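Local coordinates for protein alpha-L-arabinosidase (Xanthomonas axonopodis pv. citri, PDB 6D25) that probably removes terminal alpha-L-arabinofuranosyl side groups from arabinoxylans, including those on internally di-substituted units, as a trimeric arabinofuranosidase of glycoside hydrolase family GH51, at residues A[284-289]-A[419-424]; A[267-272]-A[289-294]; A[414-419]-A[426-431]. All blocks are in the same frame, centred on the assembly; numbering follows the deposited sequence.

Overall arrangement
Following the chain from its N terminus, strand 262-269 of the parallel barrel sheet comes first, and contact 2 closes the short loop that leads from its end into helix 285-312. The first turn of the same helix is then held by contact 1 against residues 419-424, some 130 residues later, at the tip of the hairpin of strands 407-421 and 424-435. Contact 3 pairs its arms, closing the turn that holds most of 419-424. Contacts 1 and 2 share Ile289 and their segments alternate along the chain; contacts 1 and 3 share Tyr419 and cross likewise, whereas contact 2 closes before contact 3 opens. They join barrel strand to barrel helix and that helix to the beta domain.

Contact 1 (A[284-289]-A[419-424]); sequences DEAAWI and YRHGDT
Glu285 meets two aromatic side chains at once, lying at the edge of the Tyr419 ring and over one face of the His421 ring. With CG anti to the backbone N (chi1 -176°) and an extended chain beyond it, Glu285 runs out from the first helical turn over the imidazole. Its CG stands 3.8 Å from the centroid of the His421 ring, almost on the ring normal, in a CH-pi contact, and the carboxylate lies stacked over the rim of that ring, the two planes 13° apart. Tyr419 arrives from the opposite direction and donates its hydroxyl: OH to Glu285 OE2 is 2.6 Å, using the anti lone pair of the carboxylate oxygen. A weak bond from Ala450 N also reaches this hydroxyl. One face of the phenol takes Ile289, whose CD1 lies 3.8 Å from the ring centroid; the same side chain runs alongside Thr424, with CG1 to Thr424 CG2 at 3.8 Å. Trp288 crosses Tyr419 at about a right angle, CD1 to Tyr419 CE2 4.1 Å, while its indole N-H is engaged by Leu448 O. Two waters complete the polar rim. One bridges His421 ND1 and Arg420 O, the other lies 3.0 Å from both Ala286 N and His421 NE2, so the imidazole is held at both nitrogens and a helix-start N-H is satisfied. Asp284 OD1 caps Ala287 N at the same helix end. His421 to Thr424 form a type II' turn with Gly422 at positive phi. This is an interface between domains: an N-capped helix on the outside of the catalytic barrel sits against the tip of a beta hairpin in the C-terminal domain, as expected from the two-domain architecture of GH51 arabinofuranosidases.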
loop_
_atom_site.group_PDB
_atom_site.type_symbol
_atom_site.label_atom_id
_atom_site.label_comp_id
_atom_site.label_asym_id
_atom_site.label_seq_id
_atom_site.Cartn_x
_atom_site.Cartn_y
_atom_site.Cartn_z
ATOM N N ASP A 284 23.116 -42.106 4.082
ATOM C CA ASP A 284 24.286 -42.674 4.712
ATOM C C ASP A 284 24.715 -41.778 5.890
ATOM O O ASP A 284 24.046 -40.780 6.233
ATOM C CB ASP A 284 25.409 -42.872 3.697
ATOM C CG ASP A 284 25.932 -41.595 3.057
ATOM O OD1 ASP A 284 25.612 -40.472 3.537
ATOM O OD2 ASP A 284 26.628 -41.748 2.031
ATOM N N GLU A 285 25.832 -42.119 6.516
ATOM C CA GLU A 285 26.234 -41.432 7.733
ATOM C C GLU A 285 26.609 -39.980 7.412
ATOM O O GLU A 285 26.394 -39.117 8.266
ATOM C CB GLU A 285 27.393 -42.154 8.405
ATOM C CG GLU A 285 27.800 -41.556 9.737
ATOM C CD GLU A 285 28.780 -42.396 10.544
ATOM O OE1 GLU A 285 29.188 -43.497 10.037
ATOM O OE2 GLU A 285 29.204 -41.951 11.647
ATOM N N ALA A 286 27.206 -39.732 6.235
ATOM C CA ALA A 286 27.552 -38.346 5.819
ATOM C C ALA A 286 26.295 -37.453 5.813
ATOM O O ALA A 286 26.329 -36.342 6.335
ATOM C CB ALA A 286 28.236 -38.356 4.462
ATOM N N ALA A 287 25.186 -37.957 5.263
ATOM C CA ALA A 287 23.949 -37.197 5.197
ATOM C C ALA A 287 23.332 -37.023 6.595
ATOM O O ALA A 287 22.703 -36.002 6.882
ATOM C CB ALA A 287 22.974 -37.880 4.266
ATOM N N TRP A 288 23.498 -38.036 7.447
ATOM C CA TRP A 288 23.059 -37.992 8.858
ATOM C C TRP A 288 23.737 -36.826 9.579
ATOM O O TRP A 288 23.064 -35.910 10.100
ATOM C CB TRP A 288 23.382 -39.334 9.517
ATOM C CG TRP A 288 23.273 -39.411 11.004
ATOM C CD1 TRP A 288 24.288 -39.220 11.894
ATOM C CD2 TRP A 288 22.113 -39.781 11.778
ATOM N NE1 TRP A 288 23.841 -39.422 13.168
ATOM C CE2 TRP A 288 22.506 -39.737 13.136
ATOM C CE3 TRP A 288 20.786 -40.103 11.474
ATOM C CZ2 TRP A 288 21.627 -40.039 14.179
ATOM C CZ3 TRP A 288 19.910 -40.399 12.502
ATOM C CH2 TRP A 288 20.329 -40.358 13.846
ATOM N N ILE A 289 25.080 -36.843 9.588
ATOM C CA ILE A 289 25.786 -35.841 10.375
ATOM C C ILE A 289 25.600 -34.454 9.749
ATOM O O ILE A 289 25.519 -33.468 10.493
ATOM C CB ILE A 289 27.273 -36.203 10.561
ATOM C CG1 ILE A 289 27.877 -35.384 11.714
ATOM C CG2 ILE A 289 28.036 -36.052 9.256
ATOM C CD1 ILE A 289 29.283 -35.769 12.074
ATOM N N TYR A 419 31.645 -35.724 17.816
ATOM C CA TYR A 419 31.400 -36.780 16.856
ATOM C C TYR A 419 31.827 -36.258 15.480
ATOM O O TYR A 419 31.305 -35.225 15.042
ATOM C CB TYR A 419 29.917 -37.151 16.871
ATOM C CG TYR A 419 29.377 -37.890 15.670
ATOM C CD1 TYR A 419 30.084 -38.925 15.056
ATOM C CD2 TYR A 419 28.116 -37.596 15.190
ATOM C CE1 TYR A 419 29.553 -39.612 13.975
ATOM C CE2 TYR A 419 27.570 -38.263 14.112
ATOM C CZ TYR A 419 28.282 -39.292 13.517
ATOM O OH TYR A 419 27.702 -39.948 12.471
ATOM N N ARG A 420 32.774 -36.942 14.844
ATOM C CA ARG A 420 33.311 -36.471 13.560
ATOM C C ARG A 420 33.103 -37.559 12.509
ATOM O O ARG A 420 33.337 -38.731 12.772
ATOM C CB ARG A 420 34.824 -36.220 13.608
ATOM C CG ARG A 420 35.300 -35.425 14.809
ATOM C CD ARG A 420 36.736 -34.917 14.593
ATOM N NE ARG A 420 36.989 -33.723 15.392
ATOM C CZ ARG A 420 37.437 -33.740 16.637
ATOM N NH1 ARG A 420 37.351 -32.656 17.399
ATOM N NH2 ARG A 420 37.919 -34.873 17.118
ATOM N N HIS A 421 32.683 -37.152 11.331
ATOM C CA HIS A 421 32.598 -38.037 10.199
ATOM C C HIS A 421 32.942 -37.219 8.965
ATOM O O HIS A 421 32.306 -36.207 8.714
ATOM C CB HIS A 421 31.210 -38.686 10.105
ATOM C CG HIS A 421 31.115 -39.713 9.037
ATOM N ND1 HIS A 421 31.639 -40.980 9.191
ATOM C CD2 HIS A 421 30.603 -39.651 7.791
ATOM C CE1 HIS A 421 31.447 -41.671 8.075
ATOM N NE2 HIS A 421 30.814 -40.879 7.205
ATOM N N GLY A 422 33.973 -37.642 8.255
ATOM C CA GLY A 422 34.539 -36.825 7.175
ATOM C C GLY A 422 34.954 -35.453 7.668
ATOM O O GLY A 422 35.629 -35.361 8.680
ATOM N N ASP A 423 34.534 -34.407 6.987
ATOM C CA ASP A 423 34.962 -33.049 7.342
ATOM C C ASP A 423 33.914 -32.371 8.251
ATOM O O ASP A 423 33.977 -31.163 8.418
ATOM C CB ASP A 423 35.207 -32.206 6.090
ATOM C CG ASP A 423 36.531 -32.528 5.390
ATOM O OD1 ASP A 423 37.372 -33.337 5.900
ATOM O OD2 ASP A 423 36.758 -31.910 4.324
ATOM N N THR A 424 32.975 -33.114 8.826
ATOM C CA THR A 424 31.922 -32.524 9.670
ATOM C C THR A 424 32.079 -32.998 11.113
ATOM O O THR A 424 32.415 -34.158 11.354
ATOM C CB THR A 424 30.532 -32.893 9.139
ATOM O OG1 THR A 424 30.479 -32.363 7.820
ATOM C CG2 THR A 424 29.381 -32.327 9.935
HETATM O O HOH W 1 32.521 -41.318 11.706
HETATM O O HOH W 2 29.078 -41.693 4.889
#

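Contact 2 (A[267-272]-A[289-294]); sequences YYTIPG and IQTLSR
Strand 267-269, only weakly bonded, and helix 289-294 run nearly antiparallel, their axes 166° apart in direction and 9.0 Å apart at closest approach. Thr269 CA lies 5.8 Å from Arg294 CA, and in the loop after the strand Pro271 CA comes to 5.2 Å from Thr291 CA. At the Tyr267 end the phenol donates its hydroxyl to the helix backbone, OH to Arg294 O 2.7 Å. The carbonyl oxygen lies in the plane of the phenol at its edge, whereas the hydroxyl stands above the carbonyl plane, 37° out of it. At the other end Gln290 OE1 accepts a nearly straight bond of 3.0 Å from Gly272 N; Arg294 NE also points at this oxygen, at a distance too short to be relied on. Ile270 O and Gly272 N lie over one guanidinium face of Arg294, whose chain is extended from CG to NE; the carbonyl makes no hydrogen bond with it. A water bridges Tyr267 OH, Tyr268 O and Ile270 N, with a weak bond to Arg294 NH2 at the guanidinium edge. Between these polar ends the packing is close: the Thr269 side chain crosses that of Thr291 at about a right angle, its CG2 3.4 Å from Thr291 O, and Pro271 CG rests against Thr291 OG1. Thr269 OG1 bonds Thr295 OG1, and Thr291 OG1 bonds Ala287 O. This is the beta-to-alpha connection of a (beta/alpha)8 barrel, in which the loop at the C-terminal end of a parallel strand folds onto the helix that follows.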
loop_
_atom_site.group_PDB
_atom_site.type_symbol
_atom_site.label_atom_id
_atom_site.label_comp_id
_atom_site.label_asym_id
_atom_site.label_seq_id
_atom_site.Cartn_x
_atom_site.Cartn_y
_atom_site.Cartn_z
ATOM N N TYR A 267 13.967 -20.760 10.187
ATOM C CA TYR A 267 15.166 -21.478 9.771
ATOM C C TYR A 267 14.840 -22.955 9.553
ATOM O O TYR A 267 14.514 -23.672 10.503
ATOM C CB TYR A 267 16.279 -21.382 10.817
ATOM C CG TYR A 267 17.511 -22.177 10.445
ATOM C CD1 TYR A 267 18.254 -21.840 9.324
ATOM C CD2 TYR A 267 17.902 -23.294 11.171
ATOM C CE1 TYR A 267 19.346 -22.582 8.918
ATOM C CE2 TYR A 267 18.992 -24.050 10.776
ATOM C CZ TYR A 267 19.726 -23.698 9.654
ATOM O OH TYR A 267 20.799 -24.472 9.263
ATOM N N TYR A 268 14.964 -23.394 8.308
ATOM C CA TYR A 268 14.804 -24.781 7.923
ATOM C C TYR A 268 16.156 -25.476 7.890
ATOM O O TYR A 268 17.185 -24.904 7.516
ATOM C CB TYR A 268 14.169 -24.896 6.539
ATOM C CG TYR A 268 12.717 -24.525 6.516
ATOM C CD1 TYR A 268 11.755 -25.423 6.936
ATOM C CD2 TYR A 268 12.304 -23.264 6.127
ATOM C CE1 TYR A 268 10.411 -25.083 6.944
ATOM C CE2 TYR A 268 10.959 -22.911 6.161
ATOM C CZ TYR A 268 10.003 -23.826 6.554
ATOM O OH TYR A 268 8.666 -23.486 6.590
ATOM N N THR A 269 16.094 -26.758 8.245
ATOM C CA THR A 269 17.229 -27.632 8.178
ATOM C C THR A 269 17.189 -28.334 6.814
ATOM O O THR A 269 16.324 -29.200 6.588
ATOM C CB THR A 269 17.198 -28.616 9.356
ATOM O OG1 THR A 269 17.270 -27.883 10.589
ATOM C CG2 THR A 269 18.308 -29.633 9.297
ATOM N N ILE A 270 18.094 -27.941 5.917
ATOM C CA ILE A 270 18.003 -28.400 4.542
ATOM C C ILE A 270 19.351 -29.018 4.164
ATOM O O ILE A 270 20.228 -28.334 3.628
ATOM C CB ILE A 270 17.606 -27.262 3.575
ATOM C CG1 ILE A 270 16.405 -26.475 4.084
ATOM C CG2 ILE A 270 17.390 -27.806 2.175
ATOM C CD1 ILE A 270 15.914 -25.402 3.126
ATOM N N PRO A 271 19.510 -30.311 4.405
ATOM C CA PRO A 271 20.747 -30.940 3.974
ATOM C C PRO A 271 20.945 -30.799 2.457
ATOM O O PRO A 271 19.989 -30.954 1.680
ATOM C CB PRO A 271 20.638 -32.429 4.353
ATOM C CG PRO A 271 19.218 -32.645 4.755
ATOM C CD PRO A 271 18.594 -31.290 4.995
ATOM N N GLY A 272 22.173 -30.430 2.074
ATOM C CA GLY A 272 22.536 -30.181 0.686
ATOM C C GLY A 272 22.181 -28.774 0.220
ATOM O O GLY A 272 22.499 -28.411 -0.907
ATOM N N ILE A 289 25.080 -36.843 9.588
ATOM C CA ILE A 289 25.786 -35.841 10.375
ATOM C C ILE A 289 25.600 -34.454 9.749
ATOM O O ILE A 289 25.519 -33.468 10.493
ATOM C CB ILE A 289 27.273 -36.203 10.561
ATOM C CG1 ILE A 289 27.877 -35.384 11.714
ATOM C CG2 ILE A 289 28.036 -36.052 9.256
ATOM C CD1 ILE A 289 29.283 -35.769 12.074
ATOM N N GLN A 290 25.511 -34.362 8.415
ATOM C CA GLN A 290 25.294 -33.075 7.764
ATOM C C GLN A 290 23.945 -32.471 8.222
ATOM O O GLN A 290 23.861 -31.280 8.459
ATOM C CB GLN A 290 25.337 -33.174 6.233
ATOM C CG GLN A 290 25.478 -31.777 5.592
ATOM C CD GLN A 290 24.731 -31.432 4.317
ATOM O OE1 GLN A 290 24.341 -30.252 4.129
ATOM N NE2 GLN A 290 24.580 -32.421 3.417
ATOM N N THR A 291 22.911 -33.294 8.308
ATOM C CA THR A 291 21.604 -32.824 8.736
ATOM C C THR A 291 21.660 -32.288 10.176
ATOM O O THR A 291 21.124 -31.221 10.476
ATOM C CB THR A 291 20.557 -33.943 8.620
ATOM O OG1 THR A 291 20.550 -34.428 7.287
ATOM C CG2 THR A 291 19.181 -33.480 8.999
ATOM N N LEU A 292 22.308 -33.032 11.073
ATOM C CA LEU A 292 22.375 -32.618 12.448
ATOM C C LEU A 292 23.243 -31.354 12.597
ATOM O O LEU A 292 22.934 -30.470 13.390
ATOM C CB LEU A 292 22.895 -33.784 13.307
ATOM C CG LEU A 292 22.054 -35.060 13.266
ATOM C CD1 LEU A 292 22.585 -36.090 14.257
ATOM C CD2 LEU A 292 20.574 -34.753 13.544
ATOM N N SER A 293 24.340 -31.283 11.846
ATOM C CA SER A 293 25.192 -30.099 11.835
ATOM C C SER A 293 24.375 -28.872 11.411
ATOM O O SER A 293 24.407 -27.798 12.066
ATOM C CB SER A 293 26.363 -30.301 10.932
ATOM O OG SER A 293 27.223 -29.176 10.961
ATOM N N ARG A 294 23.629 -29.010 10.334
ATOM C CA ARG A 294 22.805 -27.914 9.865
ATOM C C ARG A 294 21.737 -27.535 10.894
ATOM O O ARG A 294 21.461 -26.339 11.048
ATOM C CB ARG A 294 22.171 -28.239 8.511
ATOM C CG ARG A 294 23.141 -27.984 7.367
ATOM C CD ARG A 294 22.587 -28.399 6.032
ATOM N NE ARG A 294 23.456 -28.042 4.907
ATOM C CZ ARG A 294 23.310 -26.934 4.178
ATOM N NH1 ARG A 294 24.170 -26.696 3.207
ATOM N NH2 ARG A 294 22.305 -26.093 4.413
HETATM O O HOH W 3 19.813 -25.703 6.602
#

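Contact 3 (A[414-419]-A[426-431]); sequences LQTPQY and VPAVHG
Tyr419 and Val426 hold the closed end of the pairing by two backbone bonds, Tyr419 N to Val426 O at 2.7 Å and Val426 N to Tyr419 O at 3.0 Å, an antiparallel hydrogen-bonded pair. Gln418 and Pro427 form the adjoining non-hydrogen-bonded pair, with their side chains diverging. Beyond them the regular pairing breaks, and Ala428 N turns to Pro417 O at 3.0 Å instead. A side chain continues the connection: Thr416 OG1 accepts from Val429 N at 3.2 Å and donates to Pro417 O. A chi1 of 178° turns the hydroxyl opposite the Thr416 backbone N and puts it between these two groups. Pro417 O is gripped by two donors, Thr416 OG1 on a lone pair in the carbonyl plane and Ala428 N in the same plane. The amide of Gln418, its chain bent at chi2, folds back over the Val426-Pro427 peptide, NE2 coming 3.7 Å from Pro427 CA.

Apolar contacts lie along the same strands. Tyr419 and Val426 point the same way, side by side, CD2 to CG2 3.5 Å, and Tyr419 CB also meets Ala428 CB. The side chains of Thr416 and Pro427 meet at an oblique angle, CG2 to CB 3.9 Å. Leu414 CD1 touches Val429 CG1 and lies against the backbone at His430 and Gly431, where the arms are farther apart, 3.7 Å from Gly431 N.

The arms are neighbours in the mixed sheet of the beta domain, which also takes in N-terminal strand 29-36. That strand pairs with 407-421, its Val31 packing on Thr416, Pro417 and Val429; strand 441-447 pairs with 424-435, the backbone of His430 bonded to that of Thr446. Helix 285-312 lies over Val426 and Pro427 through Ser293 and Leu296, while His430 reaches helix 346-361, its ND1 bonding Asp357 OD2.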
loop_
_atom_site.group_PDB
_atom_site.type_symbol
_atom_site.label_atom_id
_atom_site.label_comp_id
_atom_site.label_asym_id
_atom_site.label_seq_id
_atom_site.Cartn_x
_atom_site.Cartn_y
_atom_site.Cartn_z
ATOM N N LEU A 414 27.369 -29.983 29.656
ATOM C CA LEU A 414 27.959 -31.287 29.269
ATOM C C LEU A 414 29.363 -31.040 28.733
ATOM O O LEU A 414 29.527 -30.166 27.922
ATOM C CB LEU A 414 27.106 -31.974 28.200
ATOM C CG LEU A 414 25.687 -32.336 28.609
ATOM C CD1 LEU A 414 24.946 -32.948 27.474
ATOM C CD2 LEU A 414 25.692 -33.293 29.776
ATOM N N GLN A 415 30.310 -31.847 29.145
ATOM C CA GLN A 415 31.635 -31.886 28.545
ATOM C C GLN A 415 31.714 -33.141 27.674
ATOM O O GLN A 415 31.763 -34.238 28.179
ATOM C CB GLN A 415 32.734 -31.847 29.605
ATOM C CG GLN A 415 32.878 -30.428 30.152
ATOM C CD GLN A 415 32.350 -30.288 31.558
ATOM O OE1 GLN A 415 32.821 -30.999 32.444
ATOM N NE2 GLN A 415 31.405 -29.366 31.781
ATOM N N THR A 416 31.609 -32.920 26.382
ATOM C CA THR A 416 31.404 -33.971 25.394
ATOM C C THR A 416 32.530 -33.855 24.366
ATOM O O THR A 416 32.879 -32.749 23.972
ATOM C CB THR A 416 30.016 -33.888 24.727
ATOM O OG1 THR A 416 29.941 -34.929 23.763
ATOM C CG2 THR A 416 29.707 -32.580 24.041
ATOM N N PRO A 417 33.045 -34.990 23.899
ATOM C CA PRO A 417 33.874 -34.971 22.710
ATOM C C PRO A 417 33.003 -34.639 21.488
ATOM O O PRO A 417 31.753 -34.685 21.568
ATOM C CB PRO A 417 34.468 -36.378 22.537
ATOM C CG PRO A 417 33.931 -37.179 23.693
ATOM C CD PRO A 417 32.842 -36.366 24.362
ATOM N N GLN A 418 33.671 -34.330 20.381
ATOM C CA GLN A 418 32.982 -34.208 19.108
ATOM C C GLN A 418 32.778 -35.589 18.495
ATOM O O GLN A 418 33.599 -36.494 18.642
ATOM C CB GLN A 418 33.759 -33.318 18.140
ATOM C CG GLN A 418 33.926 -31.883 18.631
ATOM C CD GLN A 418 32.623 -31.125 18.594
ATOM O OE1 GLN A 418 32.106 -30.783 17.531
ATOM N NE2 GLN A 418 32.079 -30.833 19.755
ATOM N N TYR A 419 31.645 -35.724 17.816
ATOM C CA TYR A 419 31.400 -36.780 16.856
ATOM C C TYR A 419 31.827 -36.258 15.480
ATOM O O TYR A 419 31.305 -35.225 15.042
ATOM C CB TYR A 419 29.917 -37.151 16.871
ATOM C CG TYR A 419 29.377 -37.890 15.670
ATOM C CD1 TYR A 419 30.084 -38.925 15.056
ATOM C CD2 TYR A 419 28.116 -37.596 15.190
ATOM C CE1 TYR A 419 29.553 -39.612 13.975
ATOM C CE2 TYR A 419 27.570 -38.263 14.112
ATOM C CZ TYR A 419 28.282 -39.292 13.517
ATOM O OH TYR A 419 27.702 -39.948 12.471
ATOM N N VAL A 426 30.104 -32.521 15.099
ATOM C CA VAL A 426 29.030 -32.068 15.993
ATOM C C VAL A 426 29.339 -32.580 17.398
ATOM O O VAL A 426 30.132 -33.485 17.553
ATOM C CB VAL A 426 27.669 -32.577 15.506
ATOM C CG1 VAL A 426 27.325 -32.020 14.134
ATOM C CG2 VAL A 426 27.594 -34.103 15.502
ATOM N N PRO A 427 28.702 -32.011 18.421
ATOM C CA PRO A 427 28.829 -32.618 19.752
ATOM C C PRO A 427 28.325 -34.072 19.729
ATOM O O PRO A 427 27.294 -34.338 19.130
ATOM C CB PRO A 427 27.986 -31.728 20.695
ATOM C CG PRO A 427 27.083 -30.950 19.764
ATOM C CD PRO A 427 27.889 -30.774 18.495
ATOM N N ALA A 428 29.062 -34.989 20.371
ATOM C CA ALA A 428 28.649 -36.365 20.438
ATOM C C ALA A 428 27.300 -36.482 21.185
ATOM O O ALA A 428 26.435 -37.249 20.781
ATOM C CB ALA A 428 29.707 -37.195 21.101
ATOM N N VAL A 429 27.163 -35.737 22.283
ATOM C CA VAL A 429 25.946 -35.765 23.089
ATOM C C VAL A 429 25.511 -34.333 23.367
ATOM O O VAL A 429 26.333 -33.427 23.586
ATOM C CB VAL A 429 26.162 -36.542 24.402
ATOM C CG1 VAL A 429 24.955 -36.474 25.339
ATOM C CG2 VAL A 429 26.523 -38.009 24.127
ATOM N N HIS A 430 24.200 -34.163 23.329
ATOM C CA HIS A 430 23.553 -32.890 23.556
ATOM C C HIS A 430 22.377 -33.131 24.504
ATOM O O HIS A 430 21.814 -34.222 24.512
ATOM C CB HIS A 430 23.045 -32.355 22.204
ATOM C CG HIS A 430 22.743 -30.902 22.166
ATOM N ND1 HIS A 430 21.515 -30.386 22.575
ATOM C CD2 HIS A 430 23.468 -29.861 21.703
ATOM C CE1 HIS A 430 21.515 -29.080 22.368
ATOM N NE2 HIS A 430 22.697 -28.719 21.850
ATOM N N GLY A 431 22.009 -32.131 25.307
ATOM C CA GLY A 431 20.909 -32.376 26.254
ATOM C C GLY A 431 20.363 -31.096 26.851
ATOM O O GLY A 431 20.830 -30.013 26.508
#